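Local coordinates for protein SAWADEE HOMEODOMAIN HOMOLOG 1 (Arabidopsis thaliana, PDB 4IUP), which binds methylated histone H3 tails through its SAWADEE domain, the part present here, and associates with RNA polymerase IV in RNA-directed DNA methylation, at residues V71-E82 with E122-R132. The protein carries 2 engineered substitutions. Residues are numbered along the deposited sequence; the frame is centred on the assembly and turned at random.
Engineered in segment 71-82: Met77 (natural residue Leu).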
ATOM      1  N   VAL A  71      10.466  -3.770  -9.817  1.00 10.98           N
ATOM      2  CA  VAL A  71      10.585  -3.421  -8.404  1.00  8.49           C
ATOM      3  C   VAL A  71      12.066  -3.202  -8.091  1.00 12.74           C
ATOM      4  O   VAL A  71      12.891  -4.095  -8.306  1.00 13.23           O
ATOM      5  CB  VAL A  71       9.994  -4.522  -7.491  1.00 10.53           C
ATOM      6  CG1 VAL A  71      10.064  -4.116  -6.029  1.00 17.36           C
ATOM      7  CG2 VAL A  71       8.555  -4.832  -7.894  1.00 13.35           C
ATOM      8  N   ASN A  72      12.391  -2.010  -7.594  1.00  9.27           N
ATOM      9  CA  ASN A  72      13.776  -1.635  -7.319  1.00 13.40           C
ATOM     10  C   ASN A  72      13.976  -1.120  -5.901  1.00 13.01           C
ATOM     11  O   ASN A  72      13.032  -0.631  -5.278  1.00 10.78           O
ATOM     12  CB  ASN A  72      14.236  -0.572  -8.318  1.00 16.77           C
ATOM     13  CG  ASN A  72      14.294  -1.098  -9.740  1.00 27.05           C
ATOM     14  OD1 ASN A  72      15.029  -2.046 -10.036  1.00 26.29           O
ATOM     15  ND2 ASN A  72      13.527  -0.480 -10.630  1.00 22.48           N
ATOM     16  N   VAL A  73      15.202  -1.257  -5.397  1.00  9.88           N
ATOM     17  CA  VAL A  73      15.610  -0.640  -4.137  1.00 12.17           C
ATOM     18  C   VAL A  73      15.232   0.844  -4.173  1.00 14.32           C
ATOM     19  O   VAL A  73      15.454   1.525  -5.184  1.00 15.41           O
ATOM     20  CB  VAL A  73      17.137  -0.822  -3.882  1.00 13.24           C
ATOM     21  CG1 VAL A  73      17.613   0.045  -2.713  1.00 14.00           C
ATOM     22  CG2 VAL A  73      17.463  -2.292  -3.617  1.00 17.44           C
ATOM     23  N   GLY A  74      14.626   1.321  -3.087  1.00 10.35           N
ATOM     24  CA  GLY A  74      14.121   2.698  -3.009  1.00 11.38           C
ATOM     25  C   GLY A  74      12.633   2.851  -3.308  1.00 13.32           C
ATOM     26  O   GLY A  74      12.029   3.865  -2.949  1.00 15.16           O
ATOM     27  N   ASP A  75      12.036   1.854  -3.959  1.00  8.39           N
ATOM     28  CA  ASP A  75      10.622   1.926  -4.333  1.00  6.66           C
ATOM     29  C   ASP A  75       9.698   1.912  -3.127  1.00  8.76           C
ATOM     30  O   ASP A  75       9.904   1.150  -2.172  1.00  9.57           O
ATOM     31  CB  ASP A  75      10.222   0.771  -5.262  1.00  5.98           C
ATOM     32  CG  ASP A  75      10.696   0.964  -6.694  1.00 17.57           C
ATOM     33  OD1 ASP A  75      11.277   2.026  -7.024  1.00 15.15           O
ATOM     34  OD2 ASP A  75      10.473   0.040  -7.500  1.00 14.26           O
ATOM     35  N   LEU A  76       8.680   2.763  -3.183  1.00  7.64           N
ATOM     36  CA  LEU A  76       7.574   2.702  -2.235  1.00 10.81           C
ATOM     37  C   LEU A  76       6.626   1.576  -2.649  1.00 10.39           C
ATOM     38  O   LEU A  76       6.197   1.513  -3.805  1.00 10.55           O
ATOM     39  CB  LEU A  76       6.832   4.047  -2.192  1.00 11.99           C
ATOM     40  CG  LEU A  76       5.511   4.120  -1.413  1.00 12.69           C
ATOM     41  CD1 LEU A  76       5.763   4.002   0.091  1.00 17.84           C
ATOM     42  CD2 LEU A  76       4.782   5.418  -1.746  1.00 17.50           C
HETATM   43  N   MSE A  77       6.315   0.688  -1.705  1.00  9.87           N
HETATM   44  CA  MSE A  77       5.396  -0.426  -1.951  1.00 11.52           C
HETATM   45  C   MSE A  77       4.318  -0.436  -0.880  1.00 11.45           C
HETATM   46  O   MSE A  77       4.573  -0.044   0.264  1.00  9.52           O
HETATM   47  CB  MSE A  77       6.124  -1.782  -1.898  1.00  7.53           C
HETATM   48  CG  MSE A  77       7.376  -1.889  -2.744  1.00 12.41           C
HETATM   49 SE   MSE A  77       7.045  -1.696  -4.653  1.00 26.49          SE
HETATM   50  CE  MSE A  77       6.254  -3.454  -5.023  1.00  9.67           C
ATOM     51  N   LEU A  78       3.126  -0.895  -1.249  1.00 10.02           N
ATOM     52  CA  LEU A  78       2.121  -1.265  -0.262  1.00  6.23           C
ATOM     53  C   LEU A  78       2.362  -2.726   0.122  1.00 11.85           C
ATOM     54  O   LEU A  78       2.316  -3.613  -0.740  1.00 11.76           O
ATOM     55  CB  LEU A  78       0.697  -1.071  -0.804  1.00  4.83           C
ATOM     56  CG  LEU A  78      -0.418  -1.342   0.219  1.00  5.17           C
ATOM     57  CD1 LEU A  78      -0.418  -0.290   1.336  1.00  4.74           C
ATOM     58  CD2 LEU A  78      -1.794  -1.416  -0.454  1.00  8.36           C
ATOM     59  N   CYS A  79       2.605  -2.967   1.411  1.00  8.44           N
ATOM     60  CA  CYS A  79       3.075  -4.263   1.895  1.00  6.92           C
ATOM     61  C   CYS A  79       2.094  -4.918   2.847  1.00 10.22           C
ATOM     62  O   CYS A  79       1.544  -4.262   3.740  1.00  8.15           O
ATOM     63  CB  CYS A  79       4.410  -4.101   2.625  1.00 11.85           C
ATOM     64  SG  CYS A  79       5.673  -3.262   1.688  1.00 14.87           S
ATOM     65  N   PHE A  80       1.888  -6.217   2.658  1.00  6.79           N
ATOM     66  CA  PHE A  80       1.041  -6.993   3.555  1.00  8.64           C
ATOM     67  C   PHE A  80       1.813  -7.355   4.819  1.00 14.25           C
ATOM     68  O   PHE A  80       2.701  -8.216   4.795  1.00  8.47           O
ATOM     69  CB  PHE A  80       0.507  -8.244   2.852  1.00  8.95           C
ATOM     70  CG  PHE A  80      -0.480  -9.031   3.673  1.00  9.95           C
ATOM     71  CD1 PHE A  80      -1.683  -8.461   4.074  1.00 11.36           C
ATOM     72  CD2 PHE A  80      -0.208 -10.345   4.038  1.00 11.60           C
ATOM     73  CE1 PHE A  80      -2.602  -9.183   4.822  1.00 11.31           C
ATOM     74  CE2 PHE A  80      -1.128 -11.082   4.799  1.00 10.20           C
ATOM     75  CZ  PHE A  80      -2.321 -10.504   5.181  1.00 12.52           C
ATOM     76  N   GLN A  81       1.464  -6.684   5.914  1.00  7.34           N
ATOM     77  CA  GLN A  81       2.168  -6.805   7.187  1.00  9.53           C
ATOM     78  C   GLN A  81       1.322  -7.615   8.157  1.00 13.70           C
ATOM     79  O   GLN A  81       0.334  -7.117   8.705  1.00 11.74           O
ATOM     80  CB  GLN A  81       2.460  -5.411   7.757  1.00  9.55           C
ATOM     81  CG  GLN A  81       3.333  -5.381   9.024  1.00 13.48           C
ATOM     82  CD  GLN A  81       3.329  -4.018   9.689  1.00 16.14           C
ATOM     83  OE1 GLN A  81       4.232  -3.198   9.477  1.00 22.76           O
ATOM     84  NE2 GLN A  81       2.306  -3.757  10.479  1.00  9.35           N
ATOM     85  N   GLU A  82       1.718  -8.868   8.359  1.00  7.93           N
ATOM     86  CA  GLU A  82       0.989  -9.781   9.232  1.00 10.27           C
ATOM     87  C   GLU A  82       1.775 -10.014  10.519  1.00 11.86           C
ATOM     88  O   GLU A  82       2.917 -10.469  10.482  1.00 13.54           O
ATOM     89  CB  GLU A  82       0.714 -11.103   8.507  1.00 15.18           C
ATOM     90  CG  GLU A  82      -0.171 -12.071   9.287  1.00 24.10           C
ATOM     91  CD  GLU A  82      -0.719 -13.197   8.430  1.00 27.59           C
ATOM     92  OE1 GLU A  82       0.008 -13.698   7.539  1.00 26.55           O
ATOM     93  OE2 GLU A  82      -1.881 -13.585   8.657  1.00 26.76           O
ATOM     94  N   GLU A 122      11.206  -6.303   7.307  1.00 12.57           N
ATOM     95  CA  GLU A 122      10.665  -7.636   7.064  1.00 10.73           C
ATOM     96  C   GLU A 122      11.062  -8.084   5.662  1.00 12.16           C
ATOM     97  O   GLU A 122      11.077  -7.276   4.734  1.00 12.26           O
ATOM     98  CB  GLU A 122       9.135  -7.629   7.200  1.00 13.38           C
ATOM     99  CG  GLU A 122       8.475  -8.995   7.024  1.00 18.17           C
ATOM    100  CD  GLU A 122       6.993  -9.021   7.387  1.00 27.20           C
ATOM    101  OE1 GLU A 122       6.394  -7.950   7.647  1.00 20.28           O
ATOM    102  OE2 GLU A 122       6.418 -10.133   7.399  1.00 33.22           O
ATOM    103  N   SER A 123      11.404  -9.363   5.524  1.00  7.29           N
ATOM    104  CA  SER A 123      11.650  -9.955   4.221  1.00  9.69           C
ATOM    105  C   SER A 123      10.336 -10.467   3.630  1.00 12.07           C
ATOM    106  O   SER A 123       9.678 -11.321   4.219  1.00 12.70           O
ATOM    107  CB  SER A 123      12.673 -11.086   4.335  1.00 14.84           C
ATOM    108  OG  SER A 123      13.939 -10.565   4.698  1.00 15.81           O
ATOM    109  N   LEU A 124       9.961  -9.934   2.468  1.00 13.36           N
ATOM    110  CA  LEU A 124       8.693 -10.269   1.824  1.00 12.42           C
ATOM    111  C   LEU A 124       8.894 -10.815   0.416  1.00 14.91           C
ATOM    112  O   LEU A 124       9.853 -10.456  -0.277  1.00 11.66           O
ATOM    113  CB  LEU A 124       7.767  -9.044   1.772  1.00  5.16           C
ATOM    114  CG  LEU A 124       7.276  -8.461   3.108  1.00  6.64           C
ATOM    115  CD1 LEU A 124       6.468  -7.200   2.874  1.00  7.73           C
ATOM    116  CD2 LEU A 124       6.449  -9.477   3.870  1.00  8.68           C
ATOM    117  N   GLY A 125       7.984 -11.685   0.000  1.00  8.82           N
ATOM    118  CA  GLY A 125       7.940 -12.131  -1.383  1.00  9.23           C
ATOM    119  C   GLY A 125       7.075 -11.190  -2.207  1.00  9.92           C
ATOM    120  O   GLY A 125       6.346 -10.335  -1.662  1.00  8.52           O
ATOM    121  N   LEU A 126       7.147 -11.354  -3.524  1.00  5.99           N
ATOM    122  CA  LEU A 126       6.365 -10.532  -4.442  1.00  9.61           C
ATOM    123  C   LEU A 126       4.863 -10.627  -4.142  1.00  6.33           C
ATOM    124  O   LEU A 126       4.114  -9.673  -4.365  1.00  8.82           O
ATOM    125  CB  LEU A 126       6.639 -10.931  -5.902  1.00  5.88           C
ATOM    126  CG  LEU A 126       6.183  -9.911  -6.956  1.00  9.01           C
ATOM    127  CD1 LEU A 126       6.981  -8.617  -6.826  1.00  5.58           C
ATOM    128  CD2 LEU A 126       6.303 -10.495  -8.363  1.00 11.51           C
ATOM    129  N   GLU A 127       4.439 -11.771  -3.619  1.00  9.02           N
ATOM    130  CA  GLU A 127       3.018 -12.036  -3.371  1.00 11.60           C
ATOM    131  C   GLU A 127       2.433 -11.236  -2.196  1.00 10.60           C
ATOM    132  O   GLU A 127       1.231 -11.294  -1.945  1.00 13.47           O
ATOM    133  CB  GLU A 127       2.777 -13.544  -3.191  1.00  9.43           C
ATOM    134  CG  GLU A 127       3.156 -14.131  -1.815  1.00  6.58           C
ATOM    135  CD  GLU A 127       4.658 -14.272  -1.569  1.00 17.14           C
ATOM    136  OE1 GLU A 127       5.463 -14.188  -2.526  1.00 14.90           O
ATOM    137  OE2 GLU A 127       5.032 -14.484  -0.391  1.00 18.99           O
ATOM    138  N   ARG A 128       3.284 -10.504  -1.477  1.00  8.18           N
ATOM    139  CA  ARG A 128       2.838  -9.673  -0.357  1.00  7.65           C
ATOM    140  C   ARG A 128       3.119  -8.184  -0.553  1.00 11.68           C
ATOM    141  O   ARG A 128       2.991  -7.395   0.377  1.00  8.04           O
ATOM    142  CB  ARG A 128       3.452 -10.162   0.964  1.00  5.86           C
ATOM    143  CG  ARG A 128       2.968 -11.551   1.356  1.00  8.14           C
ATOM    144  CD  ARG A 128       3.077 -11.857   2.844  1.00 10.52           C
ATOM    145  NE  ARG A 128       2.462 -13.159   3.093  1.00 16.81           N
ATOM    146  CZ  ARG A 128       1.954 -13.576   4.252  1.00 23.11           C
ATOM    147  NH1 ARG A 128       1.984 -12.804   5.338  1.00 19.82           N
ATOM    148  NH2 ARG A 128       1.417 -14.788   4.319  1.00 16.16           N
ATOM    149  N   ILE A 129       3.503  -7.797  -1.763  1.00  9.38           N
ATOM    150  CA  ILE A 129       3.799  -6.397  -2.035  1.00  9.57           C
ATOM    151  C   ILE A 129       3.096  -5.903  -3.306  1.00 12.64           C
ATOM    152  O   ILE A 129       2.923  -6.659  -4.265  1.00 12.82           O
ATOM    153  CB  ILE A 129       5.333  -6.113  -2.070  1.00 12.53           C
ATOM    154  CG1 ILE A 129       6.028  -6.880  -3.202  1.00  9.78           C
ATOM    155  CG2 ILE A 129       5.995  -6.441  -0.710  1.00  9.62           C
ATOM    156  CD1 ILE A 129       7.530  -6.577  -3.308  1.00  7.51           C
ATOM    157  N   CYS A 130       2.677  -4.642  -3.291  1.00  7.25           N
ATOM    158  CA  CYS A 130       2.035  -4.014  -4.450  1.00  7.20           C
ATOM    159  C   CYS A 130       2.746  -2.720  -4.803  1.00  7.94           C
ATOM    160  O   CYS A 130       3.214  -2.012  -3.917  1.00 10.07           O
ATOM    161  CB  CYS A 130       0.567  -3.710  -4.159  1.00  9.57           C
ATOM    162  SG  CYS A 130      -0.537  -5.136  -4.306  1.00 20.59           S
ATOM    163  N   ARG A 131       2.810  -2.401  -6.090  1.00  7.55           N
ATOM    164  CA  ARG A 131       3.534  -1.215  -6.536  1.00  7.33           C
ATOM    165  C   ARG A 131       2.613  -0.002  -6.634  1.00  8.07           C
ATOM    166  O   ARG A 131       1.394  -0.142  -6.670  1.00  9.61           O
ATOM    167  CB  ARG A 131       4.244  -1.471  -7.875  1.00  7.58           C
ATOM    168  CG  ARG A 131       3.305  -1.624  -9.083  1.00  9.92           C
ATOM    169  CD  ARG A 131       4.085  -1.636 -10.395  1.00 13.31           C
ATOM    170  NE  ARG A 131       3.209  -1.864 -11.547  1.00 12.82           N
ATOM    171  CZ  ARG A 131       2.572  -0.902 -12.218  1.00 19.77           C
ATOM    172  NH1 ARG A 131       2.710   0.374 -11.870  1.00 13.35           N
ATOM    173  NH2 ARG A 131       1.796  -1.217 -13.249  1.00 15.07           N
ATOM    174  N   ARG A 132       3.211   1.184  -6.677  1.00  7.97           N
ATOM    175  CA  ARG A 132       2.469   2.419  -6.913  1.00  8.92           C
ATOM    176  C   ARG A 132       2.382   2.636  -8.420  1.00 12.81           C
ATOM    177  O   ARG A 132       3.255   2.158  -9.156  1.00 13.21           O
ATOM    178  CB  ARG A 132       3.178   3.604  -6.244  1.00 12.13           C
ATOM    179  CG  ARG A 132       3.349   3.487  -4.717  1.00 12.53           C
ATOM    180  CD  ARG A 132       2.019   3.566  -3.958  1.00  8.92           C
ATOM    181  NE  ARG A 132       1.203   4.690  -4.428  1.00 10.25           N
ATOM    182  CZ  ARG A 132      -0.067   4.605  -4.812  1.00  8.35           C
ATOM    183  NH1 ARG A 132      -0.722   3.448  -4.769  1.00  6.46           N
ATOM    184  NH2 ARG A 132      -0.694   5.693  -5.240  1.00  8.22           N
TER
HETATM  185  O   HOH W   1       6.118   1.204  -6.381  1.00 12.51           O
HETATM  186  O   HOH W   2       3.779  -9.863   6.517  1.00 17.77           O
HETATM  187  O   HOH W   3       1.256 -15.844   7.026  1.00 30.67           O
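Leu78 and Cys130 form an antiparallel hydrogen-bonded pair, Leu78 N to Cys130 O at 2.9 Å and Cys130 N to Leu78 O at 2.8 Å. Two residues on, past the non-hydrogen-bonded pair Cys79-Ile129, Phe80 N gives Arg128 O a nearly straight bond (2.8 Å, 174°). Arg128 CD and NH1 lie at the edge of the Phe80 ring, whose CD2 sits over a face of the guanidinium, 3.5 Å from NH1, the planes 62° apart. NH1 continues into a salt bridge with Glu82 OE1 (3.1 Å), met on the anti side, tilted out of the carboxylate plane; a water joins that oxygen to Arg128 NH2. A leucine in place of Arg128 would probably leave the Glu82 carboxylate without its charged mate and take the guanidinium off Phe80 CD2. On the sheet face that carries Met77, Cys79 and Ile129, Cys79 CB meets Leu124 CD1 at 3.7 Å. The engineered selenomethionine Met77 turns back on itself (chi2 -63°), bringing CE against Ile129 CD1 (3.8 Å). Leu126 carries this apolar layer from Val71 to the zinc ligands Cys68 and Cys107. Water links Leu76 O to Arg132 N, while Arg132 NH1 bonds the backbone O of Glu58 and OG of Ser60. Strand 129-131 lies between strands 76-83 and 56-62 in the antiparallel sheet, with strand 86-98 flanking 76-83 beyond.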